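Local coordinates for PDZ domain protein (Parabacteroides distasonis, PDB 4L8N) that is of unknown function but joins PDZ domains, a fold that commonly recognises peptides, to a DUF4136 domain that can bind magnesium, at residues Gln69-Ala74 and Val79-Ser84; Lys175-Asp180 and Pro184-Gln189. One frame throughout, in Å; residues are numbered along the deposited sequence.

Interaction 1. Residues Gln69-Ala74 and Val79-Ser84; sequences QLLNPA and VLLTIS
The carbonyl O of Leu71 sits against both methyls of Val79, 3.4 Å from CG2 and 4.1 Å from CG1, so the backbone oxygen of Leu71 rests on the fork of a strand valine. The rotation of Val79 explains this: CG1 is anti to its own backbone N (chi1 -159°) and CG2 anti to its carbonyl carbon, which turns the two methyls as a pair toward Leu71 O. CG2 also reaches the proline ring that follows, lying 4.0 Å from Pro73 CD. The ring and the valine cross obliquely, and CD, the carbon next to the ring nitrogen, does the touching. Both segments belong to the PDZ domain, where helix 67-71, probably the second helix of the PDZ fold, leads through a short turn into strand 78-84, an inner strand of the antiparallel sheet. Two residues further along that strand, Leu71 CD2 meets Leu81 CD1 at 4.0 Å, the two side chains standing at about a right angle to each other. Leu81 CD1 is also 3.8 Å from Val79 CG1, so the methyls of Val79 and Leu81 that face residues 69-74 also touch each other. Ile54 of the neighbouring strand 50-54 touches both Leu71 and Val79, and Tyr16 of strand 8-18 packs on Leu71, which is buried. At Pro73 the polar backbone finds a partner too: Pro73 O accepts a hydrogen bond from Lys97 NZ on strand 91-101.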
ATOM      1  N   GLN A  69      16.154   1.205  36.103  1.00102.23           N
ATOM      2  CA  GLN A  69      16.585   1.176  37.510  1.00104.30           C
ATOM      3  C   GLN A  69      16.275   2.504  38.196  1.00104.35           C
ATOM      4  O   GLN A  69      15.872   2.502  39.359  1.00104.97           O
ATOM      5  CB  GLN A  69      18.094   0.855  37.641  1.00109.06           C
ATOM      6  CG  GLN A  69      18.476  -0.601  37.337  1.00135.01           C
ATOM      7  CD  GLN A  69      18.471  -0.936  35.856  1.00155.53           C
ATOM      8  OE1 GLN A  69      18.931  -0.161  35.004  1.00147.07           O
ATOM      9  NE2 GLN A  69      17.937  -2.105  35.518  1.00149.18           N
ATOM     10  N   LEU A  70      16.472   3.629  37.473  1.00 96.63           N
ATOM     11  CA  LEU A  70      16.229   4.986  37.951  1.00 95.65           C
ATOM     12  C   LEU A  70      14.739   5.252  38.124  1.00 97.92           C
ATOM     13  O   LEU A  70      14.352   6.059  38.971  1.00 98.25           O
ATOM     14  CB  LEU A  70      16.841   5.995  36.976  1.00 95.25           C
ATOM     15  CG  LEU A  70      17.628   7.134  37.611  1.00101.62           C
ATOM     16  CD1 LEU A  70      18.936   6.643  38.202  1.00104.16           C
ATOM     17  CD2 LEU A  70      17.901   8.222  36.602  1.00103.68           C
ATOM     18  N   LEU A  71      13.908   4.556  37.330  1.00 92.77           N
ATOM     19  CA  LEU A  71      12.452   4.653  37.375  1.00 90.76           C
ATOM     20  C   LEU A  71      11.877   3.802  38.499  1.00 97.61           C
ATOM     21  O   LEU A  71      10.787   4.111  38.984  1.00 96.94           O
ATOM     22  CB  LEU A  71      11.822   4.252  36.033  1.00 87.72           C
ATOM     23  CG  LEU A  71      11.705   5.366  35.009  1.00 89.83           C
ATOM     24  CD1 LEU A  71      11.298   4.812  33.670  1.00 87.69           C
ATOM     25  CD2 LEU A  71      10.740   6.461  35.474  1.00 89.32           C
ATOM     26  N   ASN A  72      12.605   2.742  38.922  1.00 96.05           N
ATOM     27  CA  ASN A  72      12.200   1.881  40.035  1.00 96.20           C
ATOM     28  C   ASN A  72      13.320   1.868  41.102  1.00101.97           C
ATOM     29  O   ASN A  72      14.038   0.864  41.215  1.00102.37           O
ATOM     30  CB  ASN A  72      11.850   0.472  39.553  1.00 95.66           C
ATOM     31  CG  ASN A  72      11.091  -0.326  40.587  1.00119.31           C
ATOM     32  OD1 ASN A  72       9.856  -0.270  40.675  1.00114.87           O
ATOM     33  ND2 ASN A  72      11.816  -1.075  41.400  1.00109.27           N
ATOM     34  N   PRO A  73      13.519   2.974  41.874  1.00 99.93           N
ATOM     35  CA  PRO A  73      14.609   2.981  42.871  1.00102.76           C
ATOM     36  C   PRO A  73      14.361   2.017  44.026  1.00109.16           C
ATOM     37  O   PRO A  73      13.218   1.617  44.278  1.00105.79           O
ATOM     38  CB  PRO A  73      14.647   4.436  43.364  1.00105.10           C
ATOM     39  CG  PRO A  73      13.826   5.222  42.393  1.00107.06           C
ATOM     40  CD  PRO A  73      12.790   4.259  41.891  1.00100.38           C
ATOM     41  N   ALA A  74      15.449   1.620  44.711  1.00111.45           N
ATOM     42  CA  ALA A  74      15.361   0.701  45.848  1.00113.76           C
ATOM     43  C   ALA A  74      14.831   1.427  47.096  1.00121.36           C
ATOM     44  O   ALA A  74      13.715   1.130  47.546  1.00119.46           O
ATOM     45  CB  ALA A  74      16.714   0.062  46.123  1.00116.98           C
ATOM     46  N   VAL A  79       8.312   8.295  42.821  1.00 92.25           N
ATOM     47  CA  VAL A  79       9.184   8.813  41.758  1.00 89.44           C
ATOM     48  C   VAL A  79       8.624  10.126  41.222  1.00 89.35           C
ATOM     49  O   VAL A  79       7.495  10.160  40.715  1.00 87.37           O
ATOM     50  CB  VAL A  79       9.444   7.807  40.600  1.00 90.62           C
ATOM     51  CG1 VAL A  79      10.711   8.171  39.830  1.00 90.58           C
ATOM     52  CG2 VAL A  79       9.542   6.379  41.116  1.00 90.72           C
ATOM     53  N   LEU A  80       9.418  11.203  41.342  1.00 84.88           N
ATOM     54  CA  LEU A  80       9.078  12.524  40.825  1.00 83.63           C
ATOM     55  C   LEU A  80       9.496  12.594  39.347  1.00 86.50           C
ATOM     56  O   LEU A  80      10.669  12.384  39.006  1.00 87.32           O
ATOM     57  CB  LEU A  80       9.718  13.664  41.644  1.00 85.60           C
ATOM     58  CG  LEU A  80       9.319  15.090  41.224  1.00 88.87           C
ATOM     59  CD1 LEU A  80       7.805  15.324  41.354  1.00 86.99           C
ATOM     60  CD2 LEU A  80      10.082  16.123  42.011  1.00 91.92           C
ATOM     61  N   LEU A  81       8.521  12.873  38.473  1.00 79.13           N
ATOM     62  CA  LEU A  81       8.750  12.917  37.040  1.00 75.66           C
ATOM     63  C   LEU A  81       8.529  14.300  36.464  1.00 76.71           C
ATOM     64  O   LEU A  81       7.604  15.009  36.855  1.00 76.30           O
ATOM     65  CB  LEU A  81       7.792  11.916  36.377  1.00 72.94           C
ATOM     66  CG  LEU A  81       8.358  10.594  35.836  1.00 76.40           C
ATOM     67  CD1 LEU A  81       9.293   9.902  36.815  1.00 77.96           C
ATOM     68  CD2 LEU A  81       7.232   9.657  35.444  1.00 75.53           C
ATOM     69  N   THR A  82       9.397  14.683  35.545  1.00 72.28           N
ATOM     70  CA  THR A  82       9.268  15.911  34.782  1.00 71.75           C
ATOM     71  C   THR A  82       8.746  15.453  33.444  1.00 72.61           C
ATOM     72  O   THR A  82       9.447  14.732  32.734  1.00 71.49           O
ATOM     73  CB  THR A  82      10.584  16.680  34.724  1.00 82.34           C
ATOM     74  OG1 THR A  82      10.984  17.009  36.064  1.00 86.00           O
ATOM     75  CG2 THR A  82      10.489  17.939  33.863  1.00 78.59           C
ATOM     76  N   ILE A  83       7.486  15.791  33.144  1.00 66.85           N
ATOM     77  CA  ILE A  83       6.821  15.363  31.931  1.00 63.99           C
ATOM     78  C   ILE A  83       6.637  16.506  30.939  1.00 68.83           C
ATOM     79  O   ILE A  83       6.467  17.654  31.332  1.00 70.39           O
ATOM     80  CB  ILE A  83       5.439  14.715  32.283  1.00 65.30           C
ATOM     81  CG1 ILE A  83       5.552  13.424  33.155  1.00 64.88           C
ATOM     82  CG2 ILE A  83       4.569  14.482  31.043  1.00 64.07           C
ATOM     83  CD1 ILE A  83       6.351  12.193  32.572  1.00 60.80           C
ATOM     84  N   SER A  84       6.630  16.160  29.645  1.00 63.82           N
ATOM     85  CA  SER A  84       6.244  17.035  28.559  1.00 62.43           C
ATOM     86  C   SER A  84       5.275  16.269  27.627  1.00 64.08           C
ATOM     87  O   SER A  84       5.379  15.046  27.443  1.00 61.98           O
ATOM     88  CB  SER A  84       7.444  17.607  27.808  1.00 65.20           C
ATOM     89  OG  SER A  84       7.983  16.751  26.816  1.00 69.10           O
TER

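Interaction 2. Residues Lys175-Asp180 and Pro184-Gln189; sequences KGLTVD and PDLLIQ
Leu177 and Leu186 both carry CD1 anti to CA, with chi2 at -176° and 163°, and these outstretched ends bring the two CD1 methyls to 4.4 Å, a loose apolar touch between two buried side chains. The closer meeting lies nearer the turn, where the carbonyl O of Asp180 sits over the ring of Pro184. It is 3.3 Å from Pro184 CB and 3.3 Å from Pro184 CD, and even the farthest of the five ring atoms, Pro184 CA, is 3.6 Å from Asp180 O, so the oxygen is placed above the middle of the ring and not at one corner. Proline N has no hydrogen to give, and the contact is therefore one of C-H groups facing an oxygen. The segments come together at a tight loop, Asp180 CA and Pro184 CA being 5.2 Å apart, within the DUF4136 region. Here strand 147-150, helix 158-175 and edge strand 178-179 form a beta-alpha-beta crossover; Gly176 ends the helix in a Schellman motif just ahead of Leu177, and strand 147-150 lies between 178-179 and 186-196 in the mixed sheet. The Asp180 side chain points its CG anti to the backbone N (chi1 180°), which leaves OD2 4.0 Å from Pro184 N and weakly hydrogen-bonded to Lys183 N inside the loop. Asp185 follows directly, held by OD2 to the backbone N of Lys146 and by its own N to Thr147 OG1. The donors Lys146 N and Lys183 N would probably favour the charged form of the two carboxylates. Ala149 touches Pro184, and Ile248 of strand 240-250 packs on Leu186.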
ATOM      1  N   LYS A 175      -5.777  15.316  23.095  1.00 53.38           N
ATOM      2  CA  LYS A 175      -4.323  15.256  23.126  1.00 52.58           C
ATOM      3  C   LYS A 175      -3.714  16.488  23.842  1.00 59.40           C
ATOM      4  O   LYS A 175      -2.571  16.428  24.311  1.00 61.07           O
ATOM      5  CB  LYS A 175      -3.794  15.124  21.688  1.00 52.66           C
ATOM      6  CG  LYS A 175      -3.983  13.710  21.154  1.00 53.70           C
ATOM      7  CD  LYS A 175      -3.785  13.548  19.642  1.00 54.39           C
ATOM      8  CE  LYS A 175      -4.085  12.127  19.224  1.00 54.89           C
ATOM      9  NZ  LYS A 175      -3.162  11.140  19.865  1.00 55.66           N
ATOM     10  N   GLY A 176      -4.494  17.562  23.941  1.00 55.55           N
ATOM     11  CA  GLY A 176      -4.090  18.821  24.564  1.00 56.04           C
ATOM     12  C   GLY A 176      -3.899  19.974  23.588  1.00 60.59           C
ATOM     13  O   GLY A 176      -3.408  21.039  23.971  1.00 63.18           O
ATOM     14  N   LEU A 177      -4.246  19.767  22.313  1.00 55.75           N
ATOM     15  CA  LEU A 177      -4.179  20.801  21.288  1.00 56.51           C
ATOM     16  C   LEU A 177      -5.452  21.650  21.387  1.00 61.94           C
ATOM     17  O   LEU A 177      -6.464  21.219  21.949  1.00 58.43           O
ATOM     18  CB  LEU A 177      -3.972  20.233  19.866  1.00 55.34           C
ATOM     19  CG  LEU A 177      -2.679  19.420  19.602  1.00 60.00           C
ATOM     20  CD1 LEU A 177      -2.579  19.029  18.140  1.00 59.34           C
ATOM     21  CD2 LEU A 177      -1.415  20.195  19.991  1.00 62.68           C
ATOM     22  N   THR A 178      -5.385  22.882  20.894  1.00 61.90           N
ATOM     23  CA  THR A 178      -6.543  23.748  21.013  1.00 63.57           C
ATOM     24  C   THR A 178      -6.856  24.441  19.665  1.00 68.27           C
ATOM     25  O   THR A 178      -5.957  24.689  18.847  1.00 67.05           O
ATOM     26  CB  THR A 178      -6.351  24.701  22.190  1.00 77.87           C
ATOM     27  OG1 THR A 178      -7.447  25.603  22.225  1.00 92.23           O
ATOM     28  CG2 THR A 178      -5.006  25.452  22.167  1.00 73.49           C
ATOM     29  N   VAL A 179      -8.158  24.682  19.415  1.00 65.00           N
ATOM     30  CA  VAL A 179      -8.612  25.357  18.196  1.00 65.07           C
ATOM     31  C   VAL A 179      -8.329  26.883  18.304  1.00 71.98           C
ATOM     32  O   VAL A 179      -8.499  27.495  19.373  1.00 71.96           O
ATOM     33  CB  VAL A 179     -10.115  25.092  17.891  1.00 68.30           C
ATOM     34  CG1 VAL A 179     -10.524  25.688  16.550  1.00 68.77           C
ATOM     35  CG2 VAL A 179     -10.464  23.612  17.943  1.00 65.65           C
ATOM     36  N   ASP A 180      -7.878  27.472  17.185  1.00 69.53           N
ATOM     37  CA  ASP A 180      -7.660  28.899  16.984  1.00 71.29           C
ATOM     38  C   ASP A 180      -7.861  29.148  15.502  1.00 76.76           C
ATOM     39  O   ASP A 180      -6.972  28.823  14.722  1.00 75.66           O
ATOM     40  CB  ASP A 180      -6.263  29.343  17.476  1.00 73.57           C
ATOM     41  CG  ASP A 180      -5.941  30.827  17.298  1.00 80.70           C
ATOM     42  OD1 ASP A 180      -6.884  31.655  17.321  1.00 82.40           O
ATOM     43  OD2 ASP A 180      -4.749  31.161  17.187  1.00 85.92           O
ATOM     44  N   PRO A 184      -3.895  29.789  13.560  1.00 68.82           N
ATOM     45  CA  PRO A 184      -3.488  28.432  13.971  1.00 66.05           C
ATOM     46  C   PRO A 184      -2.024  28.098  13.643  1.00 67.03           C
ATOM     47  O   PRO A 184      -1.477  28.559  12.628  1.00 63.81           O
ATOM     48  CB  PRO A 184      -4.420  27.527  13.171  1.00 66.20           C
ATOM     49  CG  PRO A 184      -4.811  28.330  11.992  1.00 71.43           C
ATOM     50  CD  PRO A 184      -4.851  29.748  12.432  1.00 69.47           C
ATOM     51  N   ASP A 185      -1.397  27.284  14.530  1.00 62.17           N
ATOM     52  CA  ASP A 185      -0.035  26.772  14.349  1.00 60.24           C
ATOM     53  C   ASP A 185      -0.053  25.731  13.242  1.00 59.70           C
ATOM     54  O   ASP A 185       0.907  25.605  12.486  1.00 56.95           O
ATOM     55  CB  ASP A 185       0.495  26.144  15.654  1.00 61.71           C
ATOM     56  CG  ASP A 185       0.828  27.101  16.789  1.00 70.54           C
ATOM     57  OD1 ASP A 185       1.191  28.282  16.502  1.00 75.09           O
ATOM     58  OD2 ASP A 185       0.825  26.655  17.951  1.00 64.71           O
ATOM     59  N   LEU A 186      -1.185  25.007  13.144  1.00 56.30           N
ATOM     60  CA  LEU A 186      -1.447  23.932  12.184  1.00 54.92           C
ATOM     61  C   LEU A 186      -2.757  24.066  11.460  1.00 59.69           C
ATOM     62  O   LEU A 186      -3.770  24.414  12.058  1.00 59.10           O
ATOM     63  CB  LEU A 186      -1.503  22.567  12.919  1.00 53.53           C
ATOM     64  CG  LEU A 186      -0.349  22.211  13.816  1.00 57.68           C
ATOM     65  CD1 LEU A 186      -0.728  21.088  14.746  1.00 57.43           C
ATOM     66  CD2 LEU A 186       0.875  21.889  12.993  1.00 57.43           C
ATOM     67  N   LEU A 187      -2.766  23.639  10.209  1.00 58.74           N
ATOM     68  CA  LEU A 187      -3.974  23.528   9.419  1.00 60.05           C
ATOM     69  C   LEU A 187      -4.262  22.033   9.171  1.00 61.38           C
ATOM     70  O   LEU A 187      -3.351  21.300   8.761  1.00 59.87           O
ATOM     71  CB  LEU A 187      -3.803  24.295   8.111  1.00 62.15           C
ATOM     72  CG  LEU A 187      -5.069  24.486   7.267  1.00 69.98           C
ATOM     73  CD1 LEU A 187      -5.947  25.611   7.841  1.00 71.98           C
ATOM     74  CD2 LEU A 187      -4.689  24.784   5.804  1.00 74.84           C
ATOM     75  N   ILE A 188      -5.499  21.571   9.459  1.00 57.50           N
ATOM     76  CA  ILE A 188      -5.854  20.170   9.198  1.00 56.44           C
ATOM     77  C   ILE A 188      -6.605  20.100   7.861  1.00 60.72           C
ATOM     78  O   ILE A 188      -7.509  20.895   7.607  1.00 60.86           O
ATOM     79  CB  ILE A 188      -6.600  19.456  10.378  1.00 58.81           C
ATOM     80  CG1 ILE A 188      -5.610  19.058  11.502  1.00 58.57           C
ATOM     81  CG2 ILE A 188      -7.275  18.167   9.908  1.00 58.51           C
ATOM     82  CD1 ILE A 188      -5.236  20.074  12.397  1.00 65.99           C
ATOM     83  N   GLN A 189      -6.183  19.173   6.999  1.00 58.07           N
ATOM     84  CA  GLN A 189      -6.766  18.936   5.680  1.00 58.90           C
ATOM     85  C   GLN A 189      -7.108  17.458   5.506  1.00 63.38           C
ATOM     86  O   GLN A 189      -6.315  16.585   5.849  1.00 60.35           O
ATOM     87  CB  GLN A 189      -5.797  19.395   4.576  1.00 60.51           C
ATOM     88  CG  GLN A 189      -6.452  19.680   3.217  1.00 84.15           C
ATOM     89  CD  GLN A 189      -5.639  20.647   2.355  1.00101.98           C
ATOM     90  OE1 GLN A 189      -4.585  20.300   1.785  1.00 86.42           O
ATOM     91  NE2 GLN A 189      -6.119  21.892   2.237  1.00 94.05           N
TER

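Overall arrangement
From the N terminus, the chain first closes interaction 1, in which four residues separate 69-74 from 79-84 and the turn between them folds helix 67-71 back onto the antiparallel sheet of the PDZ domain. It then runs on through strand 91-101 of that sheet, enters the mixed sheet with strand 123-135, and passes strand 147-150 and helix 158-175. Only then does interaction 2 close, over a loop of three residues between 175-180 and 184-189. The contacts are in series, neither nested nor crossed. Their centres are 31 Å apart and their nearest atoms about 9 Å, so each shapes its own local turn in a different domain family.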